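Local coordinates for LRR receptor-like serine/threonine-protein kinase RGI3 (PDB 5HZ0), which acts as a cell-surface receptor kinase whose extracellular leucine-rich repeat domain, the part described here, binds root meristem RGF peptide hormones, at residues F331-N336 with I355-N360; L313-I318 with Q335-G340. The protein carries 5 engineered substitutions. One frame throughout, in Å; residues are numbered along the deposited sequence.

Interaction 1 (F331-N336 with I355-N360)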
loop_
_atom_site.group_PDB
_atom_site.type_symbol
_atom_site.label_atom_id
_atom_site.label_comp_id
_atom_site.label_asym_id
_atom_site.label_seq_id
_atom_site.Cartn_x
_atom_site.Cartn_y
_atom_site.Cartn_z
ATOM N N PHE A 331 -12.933 2.848 8.058
ATOM C CA PHE A 331 -12.937 2.011 9.243
ATOM C C PHE A 331 -12.280 0.653 8.902
ATOM O O PHE A 331 -12.887 -0.214 8.236
ATOM C CB PHE A 331 -14.390 1.855 9.730
ATOM C CG PHE A 331 -14.554 1.002 10.960
ATOM C CD1 PHE A 331 -13.574 0.967 11.944
ATOM C CD2 PHE A 331 -15.698 0.226 11.130
ATOM C CE1 PHE A 331 -13.722 0.160 13.078
ATOM C CE2 PHE A 331 -15.845 -0.581 12.253
ATOM C CZ PHE A 331 -14.850 -0.610 13.234
ATOM N N PHE A 332 -11.048 0.466 9.388
ATOM C CA PHE A 332 -10.327 -0.795 9.204
ATOM C C PHE A 332 -10.106 -1.458 10.557
ATOM O O PHE A 332 -9.293 -0.994 11.366
ATOM C CB PHE A 332 -8.965 -0.581 8.515
ATOM C CG PHE A 332 -9.059 -0.189 7.058
ATOM C CD1 PHE A 332 -10.289 -0.047 6.428
ATOM C CD2 PHE A 332 -7.905 0.033 6.314
ATOM C CE1 PHE A 332 -10.367 0.330 5.075
ATOM C CE2 PHE A 332 -7.972 0.400 4.976
ATOM C CZ PHE A 332 -9.207 0.543 4.349
ATOM N N ALA A 333 -10.897 -2.497 10.813
ATOM C CA ALA A 333 -10.706 -3.449 11.917
ATOM C C ALA A 333 -10.232 -4.879 11.542
ATOM O O ALA A 333 -10.365 -5.796 12.360
ATOM C CB ALA A 333 -11.930 -3.490 12.808
ATOM N N TRP A 334 -9.825 -5.104 10.290
ATOM C CA TRP A 334 -9.519 -6.467 9.819
ATOM C C TRP A 334 -8.379 -7.169 10.571
ATOM O O TRP A 334 -7.519 -6.519 11.153
ATOM C CB TRP A 334 -9.326 -6.538 8.292
ATOM C CG TRP A 334 -8.206 -5.716 7.694
ATOM C CD1 TRP A 334 -8.223 -4.371 7.410
ATOM C CD2 TRP A 334 -6.916 -6.197 7.259
ATOM N NE1 TRP A 334 -7.019 -3.989 6.851
ATOM C CE2 TRP A 334 -6.206 -5.090 6.748
ATOM C CE3 TRP A 334 -6.298 -7.454 7.261
ATOM C CZ2 TRP A 334 -4.912 -5.207 6.242
ATOM C CZ3 TRP A 334 -5.019 -7.566 6.760
ATOM C CH2 TRP A 334 -4.337 -6.450 6.261
ATOM N N GLN A 335 -8.424 -8.504 10.584
ATOM C CA GLN A 335 -7.446 -9.341 11.298
ATOM C C GLN A 335 -7.426 -9.002 12.779
ATOM O O GLN A 335 -6.422 -8.528 13.328
ATOM C CB GLN A 335 -6.037 -9.244 10.680
ATOM C CG GLN A 335 -5.045 -10.288 11.167
ATOM C CD GLN A 335 -5.560 -11.716 10.977
ATOM O OE1 GLN A 335 -5.448 -12.291 9.891
ATOM N NE2 GLN A 335 -6.156 -12.279 12.035
ATOM N N ASN A 336 -8.561 -9.262 13.414
ATOM C CA ASN A 336 -8.685 -9.190 14.857
ATOM C C ASN A 336 -9.493 -10.373 15.388
ATOM O O ASN A 336 -9.757 -11.332 14.668
ATOM C CB ASN A 336 -9.356 -7.874 15.280
ATOM C CG ASN A 336 -8.382 -6.750 15.362
ATOM O OD1 ASN A 336 -7.515 -6.741 16.243
ATOM N ND2 ASN A 336 -8.489 -5.796 14.428
ATOM N N ILE A 355 -14.957 0.280 4.366
ATOM C CA ILE A 355 -15.063 -0.555 5.549
ATOM C C ILE A 355 -14.324 -1.884 5.282
ATOM O O ILE A 355 -14.689 -2.605 4.358
ATOM C CB ILE A 355 -16.536 -0.852 5.872
ATOM C CG1 ILE A 355 -17.308 0.443 6.102
ATOM C CG2 ILE A 355 -16.653 -1.770 7.083
ATOM C CD1 ILE A 355 -18.810 0.253 6.084
ATOM N N ASP A 356 -13.271 -2.179 6.047
ATOM C CA ASP A 356 -12.691 -3.523 6.010
ATOM C C ASP A 356 -12.722 -4.156 7.400
ATOM O O ASP A 356 -11.949 -3.790 8.296
ATOM C CB ASP A 356 -11.253 -3.493 5.466
ATOM C CG ASP A 356 -10.696 -4.899 5.130
ATOM O OD1 ASP A 356 -11.253 -5.921 5.605
ATOM O OD2 ASP A 356 -9.691 -4.971 4.377
ATOM N N LEU A 357 -13.648 -5.100 7.552
ATOM C CA LEU A 357 -13.803 -5.947 8.744
ATOM C C LEU A 357 -13.318 -7.417 8.615
ATOM O O LEU A 357 -13.643 -8.258 9.463
ATOM C CB LEU A 357 -15.230 -5.842 9.288
ATOM C CG LEU A 357 -15.642 -4.394 9.577
ATOM C CD1 LEU A 357 -17.085 -4.296 10.040
ATOM C CD2 LEU A 357 -14.700 -3.749 10.594
ATOM N N SER A 358 -12.615 -7.741 7.533
ATOM C CA SER A 358 -12.243 -9.145 7.234
ATOM C C SER A 358 -11.423 -9.796 8.332
ATOM O O SER A 358 -10.816 -9.125 9.162
ATOM C CB SER A 358 -11.412 -9.255 5.945
ATOM O OG SER A 358 -12.034 -8.659 4.816
ATOM N N TYR A 359 -11.437 -11.123 8.345
ATOM C CA TYR A 359 -10.634 -11.908 9.281
ATOM C C TYR A 359 -10.972 -11.589 10.729
ATOM O O TYR A 359 -10.126 -11.157 11.522
ATOM C CB TYR A 359 -9.127 -11.726 9.025
ATOM C CG TYR A 359 -8.668 -12.224 7.678
ATOM C CD1 TYR A 359 -8.527 -13.588 7.424
ATOM C CD2 TYR A 359 -8.351 -11.335 6.666
ATOM C CE1 TYR A 359 -8.110 -14.049 6.182
ATOM C CE2 TYR A 359 -7.936 -11.774 5.436
ATOM C CZ TYR A 359 -7.812 -13.126 5.198
ATOM O OH TYR A 359 -7.391 -13.535 3.962
ATOM N N ASN A 360 -12.223 -11.862 11.066
ATOM C CA ASN A 360 -12.698 -11.816 12.431
ATOM C C ASN A 360 -13.684 -12.949 12.641
ATOM O O ASN A 360 -13.811 -13.858 11.819
ATOM C CB ASN A 360 -13.386 -10.481 12.735
ATOM C CG ASN A 360 -12.405 -9.345 12.927
ATOM O OD1 ASN A 360 -11.781 -9.244 13.976
ATOM N ND2 ASN A 360 -12.278 -8.476 11.924
#
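Two carboxamides grip the backbone oxygen of Ala333. Asn336 ND2 donates to Ala333 O at 2.8 Å from within the same turn, standing well above the carbonyl plane. The bond from Asn360 ND2 across the contact to Ala333 O is nearly straight (174°) but weak, its length being 3.3 Å. Asn360 ND2 also donates to Leu357 O, so one amide nitrogen joins successive turns. These asparagines occupy the consensus position of leucine-rich repeats, here predicted LRR 15 and LRR 16, whose short strands pair in parallel: Asp356 N donates to Phe331 O at 3.0 Å. Past the strands, Gln335 N meets Ser358 O at 2.9 Å and Asn336 N meets Tyr359 O. Toward the bound peptide, the Asp356 carboxylate lies over one face of the Trp334 indole, with planes 17° apart and OD2 offset toward the ring's rim. Trp334 CG sits between its backbone N and carbonyl carbon (chi1 61°), which brings CD1 to 3.4 Å from Asp356 OD2. Both Trp334 NE1 and Asp356 OD2 hydrogen-bond to the peptide backbone, in agreement with the experimentally defined recognition motifs. Asp356 OD1 is held within its own turn instead, accepting from Ser358 N, an Asx turn, and from Ser358 OG; this would limit rotation of the carboxylate. On the core side, Leu357 CD2 makes an off-centre CH-pi contact with the Phe331 ring and touches Ala333 CB at 3.6 Å.

Interaction 2 (L313-I318 with Q335-G340)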
loop_
_atom_site.group_PDB
_atom_site.type_symbol
_atom_site.label_atom_id
_atom_site.label_comp_id
_atom_site.label_asym_id
_atom_site.label_seq_id
_atom_site.Cartn_x
_atom_site.Cartn_y
_atom_site.Cartn_z
ATOM N N LEU A 313 -4.937 -7.935 18.311
ATOM C CA LEU A 313 -5.651 -8.911 19.135
ATOM C C LEU A 313 -7.040 -8.478 19.679
ATOM O O LEU A 313 -7.511 -9.015 20.682
ATOM C CB LEU A 313 -4.722 -9.502 20.216
ATOM C CG LEU A 313 -3.381 -10.099 19.731
ATOM C CD1 LEU A 313 -2.529 -10.533 20.918
ATOM C CD2 LEU A 313 -3.541 -11.255 18.730
ATOM N N ILE A 314 -7.618 -7.414 19.141
ATOM C CA ILE A 314 -8.840 -6.832 19.737
ATOM C C ILE A 314 -10.043 -7.786 19.735
ATOM O O ILE A 314 -10.389 -8.366 18.704
ATOM C CB ILE A 314 -9.179 -5.513 19.067
ATOM C CG1 ILE A 314 -7.927 -4.630 19.067
ATOM C CG2 ILE A 314 -10.424 -4.839 19.733
ATOM C CD1 ILE A 314 -8.063 -3.372 18.245
ATOM N N THR A 315 -10.636 -7.988 20.906
ATOM C CA THR A 315 -11.794 -8.868 21.047
ATOM C C THR A 315 -13.045 -8.040 21.273
ATOM O O THR A 315 -12.969 -6.840 21.431
ATOM C CB THR A 315 -11.638 -9.761 22.285
ATOM O OG1 THR A 315 -11.206 -8.946 23.378
ATOM C CG2 THR A 315 -10.600 -10.845 22.049
ATOM N N GLY A 316 -14.192 -8.700 21.355
ATOM C CA GLY A 316 -15.417 -8.034 21.725
ATOM C C GLY A 316 -16.255 -7.691 20.521
ATOM O O GLY A 316 -15.974 -8.143 19.404
ATOM N N GLU A 317 -17.285 -6.880 20.757
ATOM C CA GLU A 317 -18.191 -6.432 19.713
ATOM C C GLU A 317 -17.878 -5.012 19.255
ATOM O O GLU A 317 -17.410 -4.188 20.035
ATOM C CB GLU A 317 -19.636 -6.476 20.198
ATOM C CG GLU A 317 -20.156 -7.857 20.526
ATOM C CD GLU A 317 -21.673 -7.890 20.531
ATOM O OE1 GLU A 317 -22.261 -8.734 21.235
ATOM O OE2 GLU A 317 -22.277 -7.063 19.816
ATOM N N ILE A 318 -18.134 -4.733 17.980
ATOM C CA ILE A 318 -18.064 -3.374 17.470
ATOM C C ILE A 318 -19.176 -2.574 18.118
ATOM O O ILE A 318 -20.344 -2.950 18.033
ATOM C CB ILE A 318 -18.246 -3.351 15.955
ATOM C CG1 ILE A 318 -17.198 -4.255 15.294
ATOM C CG2 ILE A 318 -18.166 -1.908 15.430
ATOM C CD1 ILE A 318 -17.565 -4.680 13.892
ATOM N N GLN A 335 -8.424 -8.504 10.584
ATOM C CA GLN A 335 -7.446 -9.341 11.298
ATOM C C GLN A 335 -7.426 -9.002 12.779
ATOM O O GLN A 335 -6.422 -8.528 13.328
ATOM C CB GLN A 335 -6.037 -9.244 10.680
ATOM C CG GLN A 335 -5.045 -10.288 11.167
ATOM C CD GLN A 335 -5.560 -11.716 10.977
ATOM O OE1 GLN A 335 -5.448 -12.291 9.891
ATOM N NE2 GLN A 335 -6.156 -12.279 12.035
ATOM N N ASN A 336 -8.561 -9.262 13.414
ATOM C CA ASN A 336 -8.685 -9.190 14.857
ATOM C C ASN A 336 -9.493 -10.373 15.388
ATOM O O ASN A 336 -9.757 -11.332 14.668
ATOM C CB ASN A 336 -9.356 -7.874 15.280
ATOM C CG ASN A 336 -8.382 -6.750 15.362
ATOM O OD1 ASN A 336 -7.515 -6.741 16.243
ATOM N ND2 ASN A 336 -8.489 -5.796 14.428
ATOM N N LYS A 337 -9.835 -10.306 16.666
ATOM C CA LYS A 337 -10.761 -11.229 17.321
ATOM C C LYS A 337 -12.228 -10.749 17.480
ATOM O O LYS A 337 -12.928 -11.209 18.388
ATOM C CB LYS A 337 -10.179 -11.741 18.634
ATOM C CG LYS A 337 -9.416 -13.013 18.483
ATOM C CD LYS A 337 -8.112 -12.835 17.769
ATOM C CE LYS A 337 -7.480 -14.224 17.576
ATOM N NZ LYS A 337 -6.454 -14.267 16.495
ATOM N N LEU A 338 -12.637 -9.725 16.739
ATOM C CA LEU A 338 -14.005 -9.203 16.849
ATOM C C LEU A 338 -15.103 -10.263 16.674
ATOM O O LEU A 338 -15.034 -11.075 15.754
ATOM C CB LEU A 338 -14.233 -8.088 15.825
ATOM C CG LEU A 338 -13.346 -6.846 15.859
ATOM C CD1 LEU A 338 -13.702 -5.946 14.690
ATOM C CD2 LEU A 338 -13.465 -6.098 17.172
ATOM N N THR A 339 -16.123 -10.234 17.545
ATOM C CA THR A 339 -17.307 -11.106 17.420
ATOM C C THR A 339 -18.609 -10.321 17.407
ATOM O O THR A 339 -18.614 -9.104 17.583
ATOM C CB THR A 339 -17.447 -12.060 18.612
ATOM O OG1 THR A 339 -17.389 -11.298 19.822
ATOM C CG2 THR A 339 -16.332 -13.102 18.619
ATOM N N GLY A 340 -19.719 -11.035 17.252
ATOM C CA GLY A 340 -21.032 -10.414 17.303
ATOM C C GLY A 340 -21.471 -9.932 15.941
ATOM O O GLY A 340 -20.765 -10.129 14.951
#
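The flat carboxamide of Asn336 lies alongside the Ile314 side chain, both pointing the same way, with Ile314 CB above the amide plane and 3.5 Å from Asn336 OD1. Ile314 N approaches from that same side: it donates to Asn336 OD1 at 3.0 Å, tilted 30° from the carbonyl plane, in a bent bond. Asn336 CG is anti to the carbonyl carbon (chi1 -84°), which carries OD1 to the Ile314 N-H of the preceding repeat, while ND2 is engaged by Ala333 O and Ile309 O. With an alanine here, the Ile314 amide would probably lose its side-chain acceptor, and the carbonyls of Ala333 and Ile309 would each lose one donor. Further along, the backbones meet directly. Lys337 N makes a weak, bent bond to Ile314 O, whereas Thr339 N points almost straight (167°) at Gly316 O, 2.8 Å away. Leu338 fills the inner side between two isoleucines: its CD2 lies 4.2 Å from Ile314 CG2, the two side chains running side by side, and its CD1 is 3.9 Å from Ile318 CG1, where the side chains cross at about a right angle. On the outer side Thr315 CG2 packs against Lys337 CB at 3.6 Å. Gly316 and Gly340 have positive phi, with a CB at either position jammed against the preceding carbonyl oxygen. Such glycines, following the consensus asparagine and leucine, and the short, loosely bonded parallel strands are characteristic of the plant-specific leucine-rich repeat, where such strands form a second sheet along the solenoid.

How the interactions relate
Both contacts join neighbouring turns of the solenoid and share Gln335 and Asn336, where the chain leaves the 330-332 strand for the 337-340 strand. Interaction 1 is largely buried, ten of its twelve touching residues being so, and it combines regular parallel strand pairing with aromatic and acidic side chains that face the hormone. Interaction 2 is only partly buried: its strand bonds are looser, its outer residues are threonine, lysine and glutamate, and it has no peptide-recognition role in evidence. Between them, Asn360 OD1 probably accepts a hydrogen bond from Leu338 N at 2.9 Å, and Ala333 CB packs on Leu338 CD1 at 3.6 Å, so the two contacts are joined by one probable polar bond and by apolar packing.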